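PDB 3TGV: heme-binding protein HutZ, which binds heme and probably degrades it oxidatively to the beta and delta isomers of biliverdin with release of iron. Local coordinates for residues L19-A24 against P60-M65; R27-Y32 against I49-R54. The protein carries 1 engineered substitution. All coordinates share one frame; numbering follows the deposited sequence.

Interaction 1. Residues L19-A24 against P60-M65; sequences LATVDA and PQVSIM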
loop_
_atom_site.group_PDB
_atom_site.type_symbol
_atom_site.label_atom_id
_atom_site.label_comp_id
_atom_site.label_asym_id
_atom_site.label_seq_id
_atom_site.Cartn_x
_atom_site.Cartn_y
_atom_site.Cartn_z
ATOM N N LEU A 19 -1.283 -2.931 -3.372
ATOM C CA LEU A 19 -2.507 -3.714 -3.494
ATOM C C LEU A 19 -3.131 -4.050 -2.146
ATOM O O LEU A 19 -2.433 -4.424 -1.205
ATOM C CB LEU A 19 -2.225 -5.021 -4.238
ATOM C CG LEU A 19 -1.353 -4.927 -5.483
ATOM C CD1 LEU A 19 -0.900 -6.314 -5.945
ATOM C CD2 LEU A 19 -2.092 -4.174 -6.591
ATOM N N ALA A 20 -4.451 -3.913 -2.065
ATOM C CA ALA A 20 -5.209 -4.464 -0.955
ATOM C C ALA A 20 -6.057 -5.622 -1.473
ATOM O O ALA A 20 -6.931 -5.428 -2.318
ATOM C CB ALA A 20 -6.080 -3.399 -0.305
ATOM N N THR A 21 -5.793 -6.828 -0.971
ATOM C CA THR A 21 -6.536 -8.003 -1.393
ATOM C C THR A 21 -7.267 -8.591 -0.191
ATOM O O THR A 21 -7.085 -8.132 0.939
ATOM C CB THR A 21 -5.607 -9.066 -2.017
ATOM O OG1 THR A 21 -4.608 -9.440 -1.062
ATOM C CG2 THR A 21 -4.915 -8.502 -3.250
ATOM N N VAL A 22 -8.099 -9.598 -0.433
ATOM C CA VAL A 22 -8.858 -10.222 0.649
ATOM C C VAL A 22 -8.927 -11.723 0.444
ATOM O O VAL A 22 -9.016 -12.194 -0.693
ATOM C CB VAL A 22 -10.292 -9.669 0.743
ATOM C CG1 VAL A 22 -10.315 -8.359 1.511
ATOM C CG2 VAL A 22 -10.880 -9.496 -0.655
ATOM N N ASP A 23 -8.894 -12.479 1.538
ATOM C CA ASP A 23 -9.075 -13.918 1.426
ATOM C C ASP A 23 -10.570 -14.257 1.403
ATOM O O ASP A 23 -11.408 -13.367 1.437
ATOM C CB ASP A 23 -8.329 -14.667 2.537
ATOM C CG ASP A 23 -8.941 -14.460 3.903
ATOM O OD1 ASP A 23 -8.287 -14.830 4.909
ATOM O OD2 ASP A 23 -10.080 -13.940 3.961
ATOM N N ALA A 24 -10.902 -15.540 1.337
ATOM C CA ALA A 24 -12.293 -15.960 1.150
ATOM C C ALA A 24 -13.233 -15.462 2.246
ATOM O O ALA A 24 -14.433 -15.300 2.020
ATOM C CB ALA A 24 -12.374 -17.478 1.024
ATOM N N PRO A 60 -11.577 -12.366 -6.156
ATOM C CA PRO A 60 -10.919 -11.610 -7.228
ATOM C C PRO A 60 -11.158 -10.108 -7.193
ATOM O O PRO A 60 -11.263 -9.489 -8.251
ATOM C CB PRO A 60 -11.537 -12.207 -8.509
ATOM C CG PRO A 60 -12.268 -13.458 -8.061
ATOM C CD PRO A 60 -12.717 -13.135 -6.669
ATOM N N GLN A 61 -11.244 -9.522 -6.009
ATOM C CA GLN A 61 -11.368 -8.073 -5.918
ATOM C C GLN A 61 -10.124 -7.494 -5.279
ATOM O O GLN A 61 -9.556 -8.083 -4.360
ATOM C CB GLN A 61 -12.612 -7.670 -5.146
ATOM C CG GLN A 61 -12.680 -8.215 -3.763
ATOM C CD GLN A 61 -14.061 -8.061 -3.177
ATOM O OE1 GLN A 61 -14.719 -7.039 -3.373
ATOM N NE2 GLN A 61 -14.511 -9.074 -2.456
ATOM N N VAL A 62 -9.694 -6.349 -5.797
ATOM C CA VAL A 62 -8.482 -5.688 -5.349
ATOM C C VAL A 62 -8.723 -4.193 -5.289
ATOM O O VAL A 62 -9.425 -3.649 -6.126
ATOM C CB VAL A 62 -7.363 -5.820 -6.376
ATOM C CG1 VAL A 62 -6.026 -5.922 -5.676
ATOM C CG2 VAL A 62 -7.621 -6.986 -7.285
ATOM N N SER A 63 -8.109 -3.535 -4.318
ATOM C CA SER A 63 -8.005 -2.089 -4.336
ATOM C C SER A 63 -6.554 -1.761 -4.705
ATOM O O SER A 63 -5.616 -2.303 -4.112
ATOM C CB SER A 63 -8.429 -1.498 -2.986
ATOM O OG SER A 63 -8.314 -0.081 -2.956
ATOM N N ILE A 64 -6.373 -0.909 -5.714
ATOM C CA ILE A 64 -5.045 -0.617 -6.264
ATOM C C ILE A 64 -4.621 0.837 -6.034
ATOM O O ILE A 64 -5.431 1.762 -6.161
ATOM C CB ILE A 64 -5.020 -0.883 -7.774
ATOM C CG1 ILE A 64 -5.234 -2.372 -8.053
ATOM C CG2 ILE A 64 -3.708 -0.389 -8.391
ATOM C CD1 ILE A 64 -5.605 -2.673 -9.482
ATOM N N MET A 65 -3.358 1.041 -5.690
ATOM C CA MET A 65 -2.833 2.395 -5.521
ATOM C C MET A 65 -1.446 2.547 -6.130
ATOM O O MET A 65 -0.557 1.709 -5.929
ATOM C CB MET A 65 -2.809 2.795 -4.043
ATOM C CG MET A 65 -2.193 4.157 -3.789
ATOM S SD MET A 65 -2.362 4.724 -2.079
ATOM C CE MET A 65 -1.429 3.451 -1.237
HETATM O O HOH W 1 -8.309 -10.320 -3.119
#
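The flat peptide groups of A20 and S63 meet between L19-A24 and P60-M65 as an antiparallel hydrogen-bonded pair, each donor lying in the plane of the carbonyl it meets. A20 N donates a hydrogen bond to S63 O at 2.9 Å, and S63 N returns one to A20 O at 3.0 Å; both are nearly straight, at 171° and 167°. The carboxamide of Q61 enters by its stem instead. CG stands between its backbone N and carbonyl carbon (chi1 58°), which brings it to 3.8 Å from V22 CG2, while its NE2 bonds to N59. At this end the strands draw apart, and water 1 bridges the two backbones, accepting from V22 N and apparently donating to Q61 O, each at 2.8 Å. On one side of the sheet L19 and I64 run alongside each other, with L19 CD2 3.9 Å from I64 CG1. T21 and V62 follow in the same manner, T21 CG2 meeting V62 CG1 at 3.7 Å, and T21 OG1 is held by N55. On the other side A20 CB and S63 CB lie 4.0 Å apart. These are adjacent strands of the split barrel characteristic of the FMN-binding clan. Strand 28-38 pairs with the far edge of 16-22 and strand 81-91 with that of 61-67; L56 of helix 51-58 packs on T21 and V62, and the A20, V22, Q61 and S63 side chains meet the second subunit, where V30 N bonds to S63 OG.

Interaction 2. Residues R27-Y32 against I49-R54; sequences RPNVSY and IARHAR
S31 OG and H52 ND1, 2.9 Å apart, form the tight, direct part of the contact: a hydrogen bond at the edge of the imidazole, near its plane, in which either atom could be the donor. H52 CG sits between its backbone N and carbonyl carbon (chi1 55°), which turns the ring from the helix toward the strand. Y32 O lies in the ring plane at the same rim, 3.7 Å from H52 CE1. Toward N29 the fit is looser and water fills in. N29 OD1 is too far from H52 N for a direct bond, at 4.0 Å; water 3 bridges the gap, donating to OD1 and accepting from the amide while lying over one face of the imidazole. The N29 side chain crosses that of R51 at about a right angle, its ND2 3.9 Å from R51 CD, with amide and guanidinium planes 60° apart. Water 2 accepts from N29 ND2 and R51 NH1 and donates to P28 O; R51 NH1 also forms a salt bridge with D85 of the second subunit. Helix 51-58, with A50 at its N-cap position, lies against strand 28-38, with strand 16-22 beside N29 and S31, and I46 of strand 41-47 touching H52.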
loop_
_atom_site.group_PDB
_atom_site.type_symbol
_atom_site.label_atom_id
_atom_site.label_comp_id
_atom_site.label_asym_id
_atom_site.label_seq_id
_atom_site.Cartn_x
_atom_site.Cartn_y
_atom_site.Cartn_z
ATOM N N ARG A 27 -10.525 -11.310 5.084
ATOM C CA ARG A 27 -9.398 -10.754 5.828
ATOM C C ARG A 27 -8.499 -9.996 4.848
ATOM O O ARG A 27 -8.073 -10.567 3.836
ATOM C CB ARG A 27 -8.587 -11.873 6.510
ATOM C CG ARG A 27 -9.390 -12.719 7.480
ATOM C CD ARG A 27 -8.582 -13.905 7.982
ATOM N NE ARG A 27 -9.418 -14.853 8.709
ATOM C CZ ARG A 27 -9.982 -15.923 8.161
ATOM N NH1 ARG A 27 -9.803 -16.183 6.870
ATOM N NH2 ARG A 27 -10.723 -16.738 8.905
ATOM N N PRO A 28 -8.204 -8.714 5.144
ATOM C CA PRO A 28 -7.409 -7.838 4.268
ATOM C C PRO A 28 -5.917 -8.188 4.239
ATOM O O PRO A 28 -5.345 -8.629 5.227
ATOM C CB PRO A 28 -7.545 -6.469 4.934
ATOM C CG PRO A 28 -7.707 -6.807 6.388
ATOM C CD PRO A 28 -8.576 -8.036 6.397
ATOM N N ASN A 29 -5.280 -7.959 3.101
ATOM C CA ASN A 29 -3.830 -8.038 3.037
ATOM C C ASN A 29 -3.314 -6.887 2.172
ATOM O O ASN A 29 -3.905 -6.575 1.142
ATOM C CB ASN A 29 -3.408 -9.393 2.479
ATOM C CG ASN A 29 -1.925 -9.501 2.295
ATOM O OD1 ASN A 29 -1.415 -9.349 1.185
ATOM N ND2 ASN A 29 -1.211 -9.768 3.385
ATOM N N VAL A 30 -2.242 -6.234 2.614
ATOM C CA VAL A 30 -1.589 -5.207 1.811
ATOM C C VAL A 30 -0.235 -5.718 1.318
ATOM O O VAL A 30 0.479 -6.438 2.033
ATOM C CB VAL A 30 -1.421 -3.895 2.587
ATOM C CG1 VAL A 30 -0.397 -4.035 3.677
ATOM C CG2 VAL A 30 -1.049 -2.748 1.630
ATOM N N SER A 31 0.102 -5.382 0.084
ATOM C CA SER A 31 1.311 -5.889 -0.543
ATOM C C SER A 31 1.630 -4.938 -1.671
ATOM O O SER A 31 0.927 -3.938 -1.852
ATOM C CB SER A 31 1.054 -7.280 -1.124
ATOM O OG SER A 31 0.003 -7.218 -2.077
ATOM N N TYR A 32 2.680 -5.237 -2.432
ATOM C CA TYR A 32 2.968 -4.474 -3.650
ATOM C C TYR A 32 3.369 -5.424 -4.785
ATOM O O TYR A 32 3.692 -6.589 -4.551
ATOM C CB TYR A 32 4.093 -3.469 -3.409
ATOM C CG TYR A 32 5.447 -4.124 -3.519
ATOM C CD1 TYR A 32 5.930 -4.933 -2.501
ATOM C CD2 TYR A 32 6.227 -3.958 -4.654
ATOM C CE1 TYR A 32 7.173 -5.572 -2.614
ATOM C CE2 TYR A 32 7.463 -4.579 -4.774
ATOM C CZ TYR A 32 7.930 -5.375 -3.752
ATOM O OH TYR A 32 9.162 -5.976 -3.884
ATOM N N ILE A 49 3.104 -18.415 -3.444
ATOM C CA ILE A 49 3.536 -18.563 -2.059
ATOM C C ILE A 49 3.054 -17.401 -1.171
ATOM O O ILE A 49 2.772 -17.581 0.014
ATOM C CB ILE A 49 5.041 -18.747 -1.957
ATOM C CG1 ILE A 49 5.445 -20.042 -2.674
ATOM C CG2 ILE A 49 5.472 -18.806 -0.491
ATOM C CD1 ILE A 49 6.942 -20.232 -2.797
ATOM N N ALA A 50 2.924 -16.214 -1.749
ATOM C CA ALA A 50 2.505 -15.046 -0.975
ATOM C C ALA A 50 0.977 -14.945 -0.896
ATOM O O ALA A 50 0.267 -15.453 -1.762
ATOM C CB ALA A 50 3.098 -13.782 -1.584
ATOM N N ARG A 51 0.472 -14.290 0.140
ATOM C CA ARG A 51 -0.966 -14.184 0.342
ATOM C C ARG A 51 -1.712 -13.481 -0.775
ATOM O O ARG A 51 -2.831 -13.873 -1.105
ATOM C CB ARG A 51 -1.274 -13.448 1.631
ATOM C CG ARG A 51 -0.932 -14.222 2.848
ATOM C CD ARG A 51 -1.534 -13.602 4.086
ATOM N NE ARG A 51 -0.923 -14.212 5.256
ATOM C CZ ARG A 51 -0.910 -13.675 6.467
ATOM N NH1 ARG A 51 -1.488 -12.498 6.685
ATOM N NH2 ARG A 51 -0.315 -14.321 7.460
ATOM N N HIS A 52 -1.133 -12.426 -1.339
ATOM C CA HIS A 52 -1.910 -11.636 -2.299
ATOM C C HIS A 52 -2.304 -12.462 -3.532
ATOM O O HIS A 52 -3.379 -12.274 -4.101
ATOM C CB HIS A 52 -1.199 -10.327 -2.692
ATOM C CG HIS A 52 0.186 -10.520 -3.222
ATOM N ND1 HIS A 52 0.984 -9.468 -3.620
ATOM C CD2 HIS A 52 0.918 -11.642 -3.421
ATOM C CE1 HIS A 52 2.151 -9.934 -4.031
ATOM N NE2 HIS A 52 2.129 -11.251 -3.929
ATOM N N ALA A 53 -1.439 -13.389 -3.927
ATOM C CA ALA A 53 -1.727 -14.264 -5.058
ATOM C C ALA A 53 -2.800 -15.298 -4.714
ATOM O O ALA A 53 -3.682 -15.581 -5.521
ATOM C CB ALA A 53 -0.455 -14.948 -5.533
ATOM N N ARG A 54 -2.726 -15.867 -3.520
ATOM C CA ARG A 54 -3.753 -16.799 -3.081
ATOM C C ARG A 54 -5.085 -16.091 -2.843
ATOM O O ARG A 54 -6.156 -16.651 -3.081
ATOM C CB ARG A 54 -3.303 -17.537 -1.825
ATOM C CG ARG A 54 -2.286 -18.644 -2.094
ATOM C CD ARG A 54 -1.803 -19.262 -0.791
ATOM N NE ARG A 54 -0.709 -18.511 -0.180
ATOM C CZ ARG A 54 -0.731 -18.022 1.057
ATOM N NH1 ARG A 54 -1.796 -18.207 1.827
ATOM N NH2 ARG A 54 0.316 -17.363 1.534
HETATM O O HOH W 2 -3.306 -10.602 5.579
HETATM O O HOH W 3 0.968 -10.875 0.243
#

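In the fold
Interactions 1 and 2 lie with their centres about 8 Å apart, and both reach the same sheet through strands 16-22 and 28-38, which are neighbours in it. Probable hydrogen bonds join them at T21 O to N29 N, 2.8 Å, and at L19 N to S31 O, 2.9 Å. T21 OG1 also packs 3.7 Å from H52 CA, so helix 51-58, one side of interaction 2, also touches strand 16-22 of interaction 1 before the chain enters strand 61-67. Across the dimer interface D85 ties the two contacts together, bonding S63 of its own chain through OD1 and R51 of the other subunit through OD2.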